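Local coordinates for protein DNA methyltransferase (Nicotiana tabacum, PDB 4ONQ) that probably transfers a methyl group from S-adenosylmethionine to the C5 position of cytosine in DNA, this chain being the catalytic domain of a plant de novo methyltransferase, at residues F40-V45 with S58-I63; E64-D69 with Y82-P87; N90-F95 with H219-K224. The protein carries 5 engineered substitutions. One frame throughout, in Å; residues are numbered along the deposited sequence.

Interaction 1. Residues F40-V45 with S58-I63. Engineered in segment 58-63: Ser-58 (natural residue Arg), Ser-59 (natural residue Phe).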
loop_
_atom_site.group_PDB
_atom_site.type_symbol
_atom_site.label_atom_id
_atom_site.label_comp_id
_atom_site.label_asym_id
_atom_site.label_seq_id
_atom_site.Cartn_x
_atom_site.Cartn_y
_atom_site.Cartn_z
ATOM N N PHE A 40 -14.822 -7.084 2.332
ATOM C CA PHE A 40 -13.623 -7.451 1.595
ATOM C C PHE A 40 -12.978 -6.256 0.917
ATOM O O PHE A 40 -13.654 -5.300 0.536
ATOM C CB PHE A 40 -13.875 -8.595 0.605
ATOM C CG PHE A 40 -14.580 -8.180 -0.653
ATOM C CD1 PHE A 40 -13.860 -7.757 -1.762
ATOM C CD2 PHE A 40 -15.961 -8.245 -0.742
ATOM C CE1 PHE A 40 -14.506 -7.387 -2.929
ATOM C CE2 PHE A 40 -16.614 -7.877 -1.911
ATOM C CZ PHE A 40 -15.884 -7.450 -3.006
ATOM N N TYR A 41 -11.663 -6.333 0.773
ATOM C CA TYR A 41 -10.871 -5.241 0.247
ATOM C C TYR A 41 -9.791 -5.846 -0.638
ATOM O O TYR A 41 -8.936 -6.588 -0.162
ATOM C CB TYR A 41 -10.249 -4.477 1.414
ATOM C CG TYR A 41 -9.581 -3.168 1.067
ATOM C CD1 TYR A 41 -10.323 -1.987 0.949
ATOM C CD2 TYR A 41 -8.194 -3.104 0.896
ATOM C CE1 TYR A 41 -9.698 -0.782 0.652
ATOM C CE2 TYR A 41 -7.561 -1.918 0.601
ATOM C CZ TYR A 41 -8.309 -0.762 0.478
ATOM O OH TYR A 41 -7.654 0.414 0.193
ATOM N N TYR A 42 -9.860 -5.555 -1.932
ATOM C CA TYR A 42 -8.893 -6.065 -2.893
ATOM C C TYR A 42 -8.158 -4.921 -3.579
ATOM O O TYR A 42 -8.775 -3.960 -4.031
ATOM C CB TYR A 42 -9.570 -6.943 -3.956
ATOM C CG TYR A 42 -8.569 -7.495 -4.939
ATOM C CD1 TYR A 42 -7.738 -8.545 -4.581
ATOM C CD2 TYR A 42 -8.422 -6.943 -6.204
ATOM C CE1 TYR A 42 -6.803 -9.042 -5.455
ATOM C CE2 TYR A 42 -7.482 -7.440 -7.092
ATOM C CZ TYR A 42 -6.674 -8.490 -6.709
ATOM O OH TYR A 42 -5.727 -9.005 -7.569
ATOM N N GLU A 43 -6.838 -5.036 -3.672
ATOM C CA GLU A 43 -6.029 -3.989 -4.280
ATOM C C GLU A 43 -5.286 -4.505 -5.504
ATOM O O GLU A 43 -4.706 -5.590 -5.474
ATOM C CB GLU A 43 -5.029 -3.436 -3.264
ATOM C CG GLU A 43 -4.051 -2.417 -3.834
ATOM C CD GLU A 43 -2.606 -2.881 -3.763
ATOM O OE1 GLU A 43 -2.373 -4.098 -3.613
ATOM O OE2 GLU A 43 -1.703 -2.024 -3.852
ATOM N N ASN A 44 -5.305 -3.731 -6.582
ATOM C CA ASN A 44 -4.508 -4.077 -7.749
ATOM C C ASN A 44 -3.961 -2.834 -8.429
ATOM O O ASN A 44 -4.456 -1.732 -8.201
ATOM C CB ASN A 44 -5.324 -4.911 -8.738
ATOM C CG ASN A 44 -4.531 -6.066 -9.315
ATOM O OD1 ASN A 44 -3.304 -6.003 -9.421
ATOM N ND2 ASN A 44 -5.227 -7.135 -9.681
ATOM N N VAL A 45 -2.934 -3.014 -9.254
ATOM C CA VAL A 45 -2.373 -1.920 -10.041
ATOM C C VAL A 45 -3.473 -1.240 -10.846
ATOM O O VAL A 45 -4.300 -1.909 -11.457
ATOM C CB VAL A 45 -1.294 -2.430 -11.011
ATOM C CG1 VAL A 45 -0.683 -1.273 -11.787
ATOM C CG2 VAL A 45 -0.222 -3.198 -10.254
ATOM N N SER A 58 -16.062 -8.763 -12.579
ATOM C CA SER A 58 -16.998 -9.868 -12.754
ATOM C C SER A 58 -16.761 -10.954 -11.715
ATOM O O SER A 58 -17.706 -11.578 -11.232
ATOM C CB SER A 58 -16.904 -10.456 -14.166
ATOM O OG SER A 58 -15.721 -11.216 -14.340
ATOM N N SER A 59 -15.498 -11.169 -11.363
ATOM C CA SER A 59 -15.150 -12.187 -10.381
ATOM C C SER A 59 -15.528 -11.743 -8.973
ATOM O O SER A 59 -15.786 -12.571 -8.099
ATOM C CB SER A 59 -13.659 -12.513 -10.446
ATOM O OG SER A 59 -13.312 -13.055 -11.707
ATOM N N LEU A 60 -15.561 -10.432 -8.757
ATOM C CA LEU A 60 -15.857 -9.891 -7.434
ATOM C C LEU A 60 -17.206 -9.185 -7.390
ATOM O O LEU A 60 -17.283 -7.990 -7.103
ATOM C CB LEU A 60 -14.749 -8.939 -6.967
ATOM C CG LEU A 60 -13.392 -9.560 -6.642
ATOM C CD1 LEU A 60 -12.406 -8.490 -6.193
ATOM C CD2 LEU A 60 -13.540 -10.627 -5.574
ATOM N N TYR A 61 -18.259 -9.932 -7.695
ATOM C CA TYR A 61 -19.628 -9.488 -7.455
ATOM C C TYR A 61 -19.994 -8.193 -8.186
ATOM O O TYR A 61 -20.793 -7.396 -7.691
ATOM C CB TYR A 61 -19.864 -9.381 -5.946
ATOM C CG TYR A 61 -19.250 -10.551 -5.202
ATOM C CD1 TYR A 61 -19.813 -11.819 -5.281
ATOM C CD2 TYR A 61 -18.094 -10.397 -4.449
ATOM C CE1 TYR A 61 -19.253 -12.895 -4.619
ATOM C CE2 TYR A 61 -17.524 -11.469 -3.785
ATOM C CZ TYR A 61 -18.108 -12.713 -3.873
ATOM O OH TYR A 61 -17.546 -13.781 -3.211
ATOM N N ASP A 62 -19.390 -8.002 -9.360
ATOM C CA ASP A 62 -19.701 -6.898 -10.275
ATOM C C ASP A 62 -19.286 -5.507 -9.801
ATOM O O ASP A 62 -19.504 -4.520 -10.506
ATOM C CB ASP A 62 -21.179 -6.904 -10.651
ATOM C CG ASP A 62 -21.602 -8.197 -11.300
ATOM O OD1 ASP A 62 -20.834 -8.714 -12.138
ATOM O OD2 ASP A 62 -22.697 -8.697 -10.966
ATOM N N ILE A 63 -18.681 -5.435 -8.621
ATOM C CA ILE A 63 -18.246 -4.167 -8.036
ATOM C C ILE A 63 -17.273 -3.394 -8.937
ATOM O O ILE A 63 -16.351 -3.966 -9.521
ATOM C CB ILE A 63 -17.618 -4.389 -6.638
ATOM C CG1 ILE A 63 -18.617 -5.102 -5.720
ATOM C CG2 ILE A 63 -17.159 -3.070 -6.026
ATOM C CD1 ILE A 63 -18.166 -5.194 -4.276
#
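Phe-40 and Leu-60 meet because their first torsions turn both side chains toward each other. In Phe-40 the ring carbon CG sits between the backbone N and the carbonyl carbon (chi1 77°), which carries the far end of the ring to the turn that follows helix 50-59. Leu-60 places CG opposite its carbonyl carbon (chi1 -69°), and its CD1 then lies 4.0 Å from Phe-40 CE1. The same methyl serves a second aromatic residue: Leu-60 CD1 is 3.9 Å from CB of Tyr-42, the two side chains crossing at about a right angle.

Around the outer half of the Phe-40 ring two more groups close in. Ile-63 comes from the opposite direction and brings its CD1 to 3.5 Å from Phe-40 CZ. Tyr-61 presents a ring edge to the Phe-40 face in an offset edge-to-face pair, with centroids 5.8 Å apart and planes at 61°; its nearest atom, CD2, is 3.9 Å from Phe-40 CE2. A type I' turn from Leu-60 to Ile-63, closed by the Ile-63 N to Leu-60 O bond, gathers these three residues on one short loop.

The contact is apolar throughout, and helix 337-352 adds to it, with Tyr-341 and Leu-345 touching Phe-40. Strand 39-45 is an inner strand of the mixed sheet, bonded through its backbone to Val-310 and Gly-312. Packing of a connecting turn and helix 337-352 on an inner strand of the sheet is consistent with the Rossmann-like alpha/beta fold of class I methyltransferases.

Interaction 2. Residues E64-D69 with Y82-P87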
loop_
_atom_site.group_PDB
_atom_site.type_symbol
_atom_site.label_atom_id
_atom_site.label_comp_id
_atom_site.label_asym_id
_atom_site.label_seq_id
_atom_site.Cartn_x
_atom_site.Cartn_y
_atom_site.Cartn_z
ATOM N N GLU A 64 -17.452 -2.102 -9.037
ATOM C CA GLU A 64 -16.533 -1.339 -9.825
ATOM C C GLU A 64 -15.434 -0.839 -8.940
ATOM O O GLU A 64 -15.665 -0.421 -7.827
ATOM C CB GLU A 64 -17.215 -0.144 -10.444
ATOM C CG GLU A 64 -18.166 -0.421 -11.538
ATOM C CD GLU A 64 -19.188 0.680 -11.635
ATOM O OE1 GLU A 64 -19.214 1.526 -10.724
ATOM O OE2 GLU A 64 -19.962 0.712 -12.608
ATOM N N PRO A 65 -14.233 -0.846 -9.462
ATOM C CA PRO A 65 -13.078 -0.470 -8.649
ATOM C C PRO A 65 -13.102 1.004 -8.318
ATOM O O PRO A 65 -13.723 1.790 -9.037
ATOM C CB PRO A 65 -11.890 -0.779 -9.563
ATOM C CG PRO A 65 -12.442 -0.687 -10.932
ATOM C CD PRO A 65 -13.841 -1.222 -10.830
ATOM N N GLU A 66 -12.442 1.357 -7.224
ATOM C CA GLU A 66 -12.254 2.739 -6.831
ATOM C C GLU A 66 -10.793 3.066 -7.077
ATOM O O GLU A 66 -9.903 2.524 -6.418
ATOM C CB GLU A 66 -12.614 2.933 -5.357
ATOM C CG GLU A 66 -12.282 4.316 -4.818
ATOM C CD GLU A 66 -12.696 4.518 -3.367
ATOM O OE1 GLU A 66 -12.884 3.516 -2.640
ATOM O OE2 GLU A 66 -12.837 5.691 -2.955
ATOM N N PHE A 67 -10.548 3.932 -8.053
ATOM C CA PHE A 67 -9.190 4.288 -8.429
ATOM C C PHE A 67 -8.708 5.479 -7.624
ATOM O O PHE A 67 -9.359 6.520 -7.585
ATOM C CB PHE A 67 -9.103 4.600 -9.921
ATOM C CG PHE A 67 -9.370 3.413 -10.805
ATOM C CD1 PHE A 67 -8.450 2.378 -10.891
ATOM C CD2 PHE A 67 -10.530 3.343 -11.561
ATOM C CE1 PHE A 67 -8.686 1.289 -11.706
ATOM C CE2 PHE A 67 -10.775 2.256 -12.373
ATOM C CZ PHE A 67 -9.852 1.226 -12.448
ATOM N N VAL A 68 -7.564 5.315 -6.972
ATOM C CA VAL A 68 -6.986 6.397 -6.186
ATOM C C VAL A 68 -5.453 6.403 -6.241
ATOM O O VAL A 68 -4.798 5.350 -6.283
ATOM C CB VAL A 68 -7.555 6.441 -4.730
ATOM C CG1 VAL A 68 -8.114 5.098 -4.326
ATOM C CG2 VAL A 68 -6.519 6.927 -3.730
ATOM N N ASP A 69 -4.909 7.613 -6.307
ATOM C CA ASP A 69 -3.479 7.840 -6.356
ATOM C C ASP A 69 -3.033 8.231 -4.956
ATOM O O ASP A 69 -3.598 9.142 -4.348
ATOM C CB ASP A 69 -3.172 8.968 -7.348
ATOM C CG ASP A 69 -1.701 9.056 -7.709
ATOM O OD1 ASP A 69 -0.841 8.780 -6.842
ATOM O OD2 ASP A 69 -1.404 9.404 -8.871
ATOM N N TYR A 82 -9.034 -0.243 -6.155
ATOM C CA TYR A 82 -9.487 -1.016 -5.004
ATOM C C TYR A 82 -10.927 -1.481 -5.183
ATOM O O TYR A 82 -11.837 -0.670 -5.309
ATOM C CB TYR A 82 -9.381 -0.190 -3.719
ATOM C CG TYR A 82 -8.007 0.384 -3.458
ATOM C CD1 TYR A 82 -7.081 -0.294 -2.671
ATOM C CD2 TYR A 82 -7.636 1.609 -3.995
ATOM C CE1 TYR A 82 -5.821 0.237 -2.426
ATOM C CE2 TYR A 82 -6.387 2.145 -3.759
ATOM C CZ TYR A 82 -5.481 1.459 -2.976
ATOM O OH TYR A 82 -4.238 2.005 -2.760
ATOM N N ILE A 83 -11.130 -2.792 -5.195
ATOM C CA ILE A 83 -12.471 -3.353 -5.238
ATOM C C ILE A 83 -12.881 -3.701 -3.821
ATOM O O ILE A 83 -12.211 -4.487 -3.162
ATOM C CB ILE A 83 -12.511 -4.645 -6.066
ATOM C CG1 ILE A 83 -11.922 -4.409 -7.458
ATOM C CG2 ILE A 83 -13.940 -5.181 -6.143
ATOM C CD1 ILE A 83 -12.944 -4.007 -8.491
ATOM N N HIS A 84 -13.981 -3.128 -3.345
ATOM C CA HIS A 84 -14.419 -3.411 -1.985
ATOM C C HIS A 84 -15.926 -3.252 -1.796
ATOM O O HIS A 84 -16.619 -2.733 -2.667
ATOM C CB HIS A 84 -13.658 -2.531 -0.992
ATOM C CG HIS A 84 -13.830 -1.065 -1.232
ATOM N ND1 HIS A 84 -14.837 -0.328 -0.646
ATOM C CD2 HIS A 84 -13.123 -0.197 -1.994
ATOM C CE1 HIS A 84 -14.740 0.932 -1.034
ATOM N NE2 HIS A 84 -13.711 1.037 -1.854
ATOM N N ASN A 85 -16.419 -3.711 -0.650
ATOM C CA ASN A 85 -17.831 -3.595 -0.311
ATOM C C ASN A 85 -18.037 -2.819 0.991
ATOM O O ASN A 85 -18.998 -3.051 1.723
ATOM C CB ASN A 85 -18.477 -4.981 -0.227
ATOM C CG ASN A 85 -17.883 -5.845 0.879
ATOM O OD1 ASN A 85 -16.875 -5.491 1.497
ATOM N ND2 ASN A 85 -18.501 -6.996 1.124
ATOM N N LEU A 86 -17.121 -1.898 1.270
ATOM C CA LEU A 86 -17.175 -1.080 2.476
ATOM C C LEU A 86 -18.103 0.096 2.258
ATOM O O LEU A 86 -18.316 0.512 1.122
ATOM C CB LEU A 86 -15.783 -0.530 2.797
ATOM C CG LEU A 86 -14.662 -1.554 2.946
ATOM C CD1 LEU A 86 -13.292 -0.886 2.858
ATOM C CD2 LEU A 86 -14.824 -2.295 4.258
ATOM N N PRO A 87 -18.656 0.642 3.352
ATOM C CA PRO A 87 -19.328 1.938 3.250
ATOM C C PRO A 87 -18.317 2.990 2.821
ATOM O O PRO A 87 -17.130 2.874 3.134
ATOM C CB PRO A 87 -19.818 2.203 4.677
ATOM C CG PRO A 87 -19.050 1.258 5.547
ATOM C CD PRO A 87 -18.757 0.067 4.702
HETATM O O HOH W 1 -14.607 -0.607 -4.900
#
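Glu-66 and Tyr-82 form an antiparallel hydrogen-bonded pair, each backbone N donating to the other's O. Glu-66 N lies 2.9 Å from Tyr-82 O, and the return bond from Tyr-82 N to Glu-66 O is equally long. At N-H...O angles of 163° and 164° both are nearly straight.

Tyr-82 O has a second donor. An ordered water gives one hydrogen to it and the other to Glu-64 O, 3.1 Å from the water, and accepts from the backbone N of His-84. Three backbone polar groups are thereby satisfied by one water beside the Glu-66 and Tyr-82 pair.

The side chains add a carboxylate-imidazole bond. With Glu-66 CG anti to its backbone N (chi1 173°) and the chain extended beyond, OE1 reaches His-84 NE2 at 2.7 Å. The oxygen lies close to the imidazole plane, and NE2 meets it nearly along the C-O axis. Glu-66 OE2 is held separately, by a salt bridge to Arg-91 and by the backbone N of Phe-15. The second ring nitrogen of His-84, ND1, accepts a weak bond from Leu-86 N.

Apolar contacts flank the polar ones: Pro-65 CB packs 3.6 Å from Ile-83 CD1, and Val-68 CG1 comes to 3.5 Å from Tyr-82 CE2.

With both carboxylate oxygens bonded to donors, Glu-66 is probably kept ionised despite its burial. In this edge hairpin of the sheet the carboxylate would probably polarise the NE2-H bond of His-84 and favour the neutral tautomer with its proton on NE2.

Interaction 3. Residues N90-F95 with H219-K224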
loop_
_atom_site.group_PDB
_atom_site.type_symbol
_atom_site.label_atom_id
_atom_site.label_comp_id
_atom_site.label_asym_id
_atom_site.label_seq_id
_atom_site.Cartn_x
_atom_site.Cartn_y
_atom_site.Cartn_z
ATOM N N ASN A 90 -18.365 8.866 5.720
ATOM C CA ASN A 90 -17.785 9.016 7.053
ATOM C C ASN A 90 -16.382 8.425 7.161
ATOM O O ASN A 90 -16.033 7.797 8.162
ATOM C CB ASN A 90 -18.708 8.440 8.127
ATOM C CG ASN A 90 -20.093 9.053 8.089
ATOM O OD1 ASN A 90 -20.245 10.269 7.962
ATOM N ND2 ASN A 90 -21.115 8.210 8.187
ATOM N N ARG A 91 -15.589 8.629 6.114
ATOM C CA ARG A 91 -14.191 8.228 6.110
ATOM C C ARG A 91 -13.362 9.337 6.730
ATOM O O ARG A 91 -13.574 10.512 6.440
ATOM C CB ARG A 91 -13.705 7.998 4.680
ATOM C CG ARG A 91 -14.267 6.773 3.999
ATOM C CD ARG A 91 -13.900 6.782 2.526
ATOM N NE ARG A 91 -14.089 5.475 1.910
ATOM C CZ ARG A 91 -13.849 5.209 0.631
ATOM N NH1 ARG A 91 -13.407 6.168 -0.176
ATOM N NH2 ARG A 91 -14.048 3.983 0.160
ATOM N N PHE A 92 -12.419 8.965 7.585
ATOM C CA PHE A 92 -11.495 9.933 8.160
ATOM C C PHE A 92 -10.055 9.463 7.949
ATOM O O PHE A 92 -9.790 8.263 7.918
ATOM C CB PHE A 92 -11.805 10.175 9.644
ATOM C CG PHE A 92 -11.789 8.929 10.493
ATOM C CD1 PHE A 92 -10.628 8.527 11.136
ATOM C CD2 PHE A 92 -12.938 8.170 10.663
ATOM C CE1 PHE A 92 -10.608 7.384 11.925
ATOM C CE2 PHE A 92 -12.927 7.024 11.449
ATOM C CZ PHE A 92 -11.760 6.632 12.080
ATOM N N PRO A 93 -9.122 10.409 7.770
ATOM C CA PRO A 93 -7.720 10.038 7.560
ATOM C C PRO A 93 -6.960 9.831 8.866
ATOM O O PRO A 93 -7.415 10.250 9.926
ATOM C CB PRO A 93 -7.156 11.249 6.819
ATOM C CG PRO A 93 -7.956 12.394 7.337
ATOM C CD PRO A 93 -9.345 11.855 7.590
ATOM N N LEU A 94 -5.816 9.163 8.769
ATOM C CA LEU A 94 -4.880 9.029 9.872
ATOM C C LEU A 94 -4.268 10.399 10.149
ATOM O O LEU A 94 -3.970 11.152 9.219
ATOM C CB LEU A 94 -3.782 8.043 9.478
ATOM C CG LEU A 94 -3.618 6.726 10.239
ATOM C CD1 LEU A 94 -4.948 6.168 10.672
ATOM C CD2 LEU A 94 -2.872 5.718 9.364
ATOM N N PHE A 95 -4.030 10.735 11.398
ATOM C CA PHE A 95 -3.513 12.046 11.709
ATOM C C PHE A 95 -2.247 11.972 12.558
ATOM O O PHE A 95 -2.102 11.079 13.335
ATOM C CB PHE A 95 -4.619 12.918 12.319
ATOM C CG PHE A 95 -4.300 14.364 12.314
ATOM C CD1 PHE A 95 -4.683 15.172 11.281
ATOM C CD2 PHE A 95 -3.561 14.926 13.343
ATOM C CE1 PHE A 95 -4.332 16.505 11.275
ATOM C CE2 PHE A 95 -3.209 16.253 13.326
ATOM C CZ PHE A 95 -3.601 17.041 12.299
ATOM N N HIS A 219 -9.496 4.244 3.733
ATOM C CA HIS A 219 -10.642 3.407 3.357
ATOM C C HIS A 219 -11.218 2.554 4.503
ATOM O O HIS A 219 -12.435 2.424 4.632
ATOM C CB HIS A 219 -10.324 2.547 2.136
ATOM C CG HIS A 219 -9.914 3.344 0.939
ATOM N ND1 HIS A 219 -9.126 2.828 -0.067
ATOM C CD2 HIS A 219 -10.171 4.628 0.594
ATOM C CE1 HIS A 219 -8.919 3.758 -0.981
ATOM N NE2 HIS A 219 -9.543 4.859 -0.606
ATOM N N LEU A 220 -10.350 1.987 5.337
ATOM C CA LEU A 220 -10.788 1.082 6.400
ATOM C C LEU A 220 -11.334 1.814 7.621
ATOM O O LEU A 220 -11.882 1.187 8.523
ATOM C CB LEU A 220 -9.640 0.168 6.840
ATOM C CG LEU A 220 -9.037 -0.778 5.799
ATOM C CD1 LEU A 220 -7.886 -1.599 6.390
ATOM C CD2 LEU A 220 -10.105 -1.693 5.236
ATOM N N SER A 221 -11.177 3.133 7.656
ATOM C CA SER A 221 -11.536 3.907 8.844
ATOM C C SER A 221 -13.010 3.754 9.214
ATOM O O SER A 221 -13.374 3.855 10.382
ATOM C CB SER A 221 -11.198 5.385 8.649
ATOM O OG SER A 221 -12.004 5.960 7.643
ATOM N N VAL A 222 -13.846 3.491 8.213
ATOM C CA VAL A 222 -15.273 3.261 8.421
ATOM C C VAL A 222 -15.547 2.043 9.303
ATOM O O VAL A 222 -16.661 1.861 9.789
ATOM C CB VAL A 222 -16.014 3.054 7.083
ATOM C CG1 VAL A 222 -15.787 4.238 6.154
ATOM C CG2 VAL A 222 -15.561 1.758 6.420
ATOM N N LEU A 223 -14.532 1.210 9.509
ATOM C CA LEU A 223 -14.704 -0.011 10.287
ATOM C C LEU A 223 -14.615 0.225 11.786
ATOM O O LEU A 223 -15.062 -0.613 12.569
ATOM C CB LEU A 223 -13.673 -1.063 9.886
ATOM C CG LEU A 223 -13.759 -1.587 8.459
ATOM C CD1 LEU A 223 -12.767 -2.731 8.262
ATOM C CD2 LEU A 223 -15.178 -2.031 8.154
ATOM N N LYS A 224 -14.040 1.355 12.184
ATOM C CA LYS A 224 -13.764 1.601 13.600
ATOM C C LYS A 224 -15.017 1.597 14.473
ATOM O O LYS A 224 -15.014 1.037 15.569
ATOM C CB LYS A 224 -12.996 2.909 13.792
ATOM C CG LYS A 224 -12.589 3.174 15.232
ATOM C CD LYS A 224 -11.658 4.376 15.317
ATOM C CE LYS A 224 -11.131 4.558 16.729
ATOM N NZ LYS A 224 -10.583 3.277 17.249
#
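Phe-92 meets Ser-221 through both a hydrogen bond and its ring. The polar link runs from Phe-92 N to Ser-221 OG, 3.0 Å long and 159° at the hydrogen. The hydroxyl sits between the backbone N and the carbonyl carbon of its own residue, and it also bonds to Tyr-218 O one turn back, so this buried oxygen is gripped both from its own side of the contact and by the incoming loop.

The CH-pi contact uses the neighbouring carbon. Ser-221 CB lies over the centre of the Phe-92 ring, 3.6 Å from its centroid and only 9° off the ring normal. The edge of that same ring is met by the aliphatic chain of Lys-224, whose CD is 3.9 Å from Phe-92 CZ.

A flat-group contact involves Arg-91 and His-219. The guanidinium offers one face to His-219 CD2, which sits toward its rim, 3.7 Å from Arg-91 NH1; the two planes are inclined to each other by 36°. The charged end has its strong partner in Glu-66, a salt bridge through NH1, while His-219 ND1 is bonded to Tyr-41 OH.

Apolar packing continues along the stem of the arginine, where Arg-91 CG and Val-222 CG1 approach to 3.7 Å as the chains run side by side.

One direct polar bond thus joins the backbone of the loop to Ser-221, and the other contacts between the two segments are van der Waals and CH-pi. Arg-91 probably stays charged through its carboxylate partner, and that positive charge so near would probably disfavour protonation of His-219.

Overall arrangement
Interactions 1 and 2 are buried and share the sheet: strands 39-45 and 79-84 are neighbours in it, joined by Tyr-42 N to Ile-83 O and by Phe-40 N to Asn-85 OD1, and their centres lie about 8 Å apart. Interaction 1 is wholly apolar across its segments, as suits a loop packed on an inner strand, whereas interaction 2, at the sheet's outermost hairpin, depends on backbone bonds, water and a carboxylate. Interaction 3 is only partly buried and joins an irregular loop to residues 219-224. It is tied to interaction 2 by the Glu-66 to Arg-91 salt bridge and to interaction 1 by Tyr-41 OH with His-219 ND1.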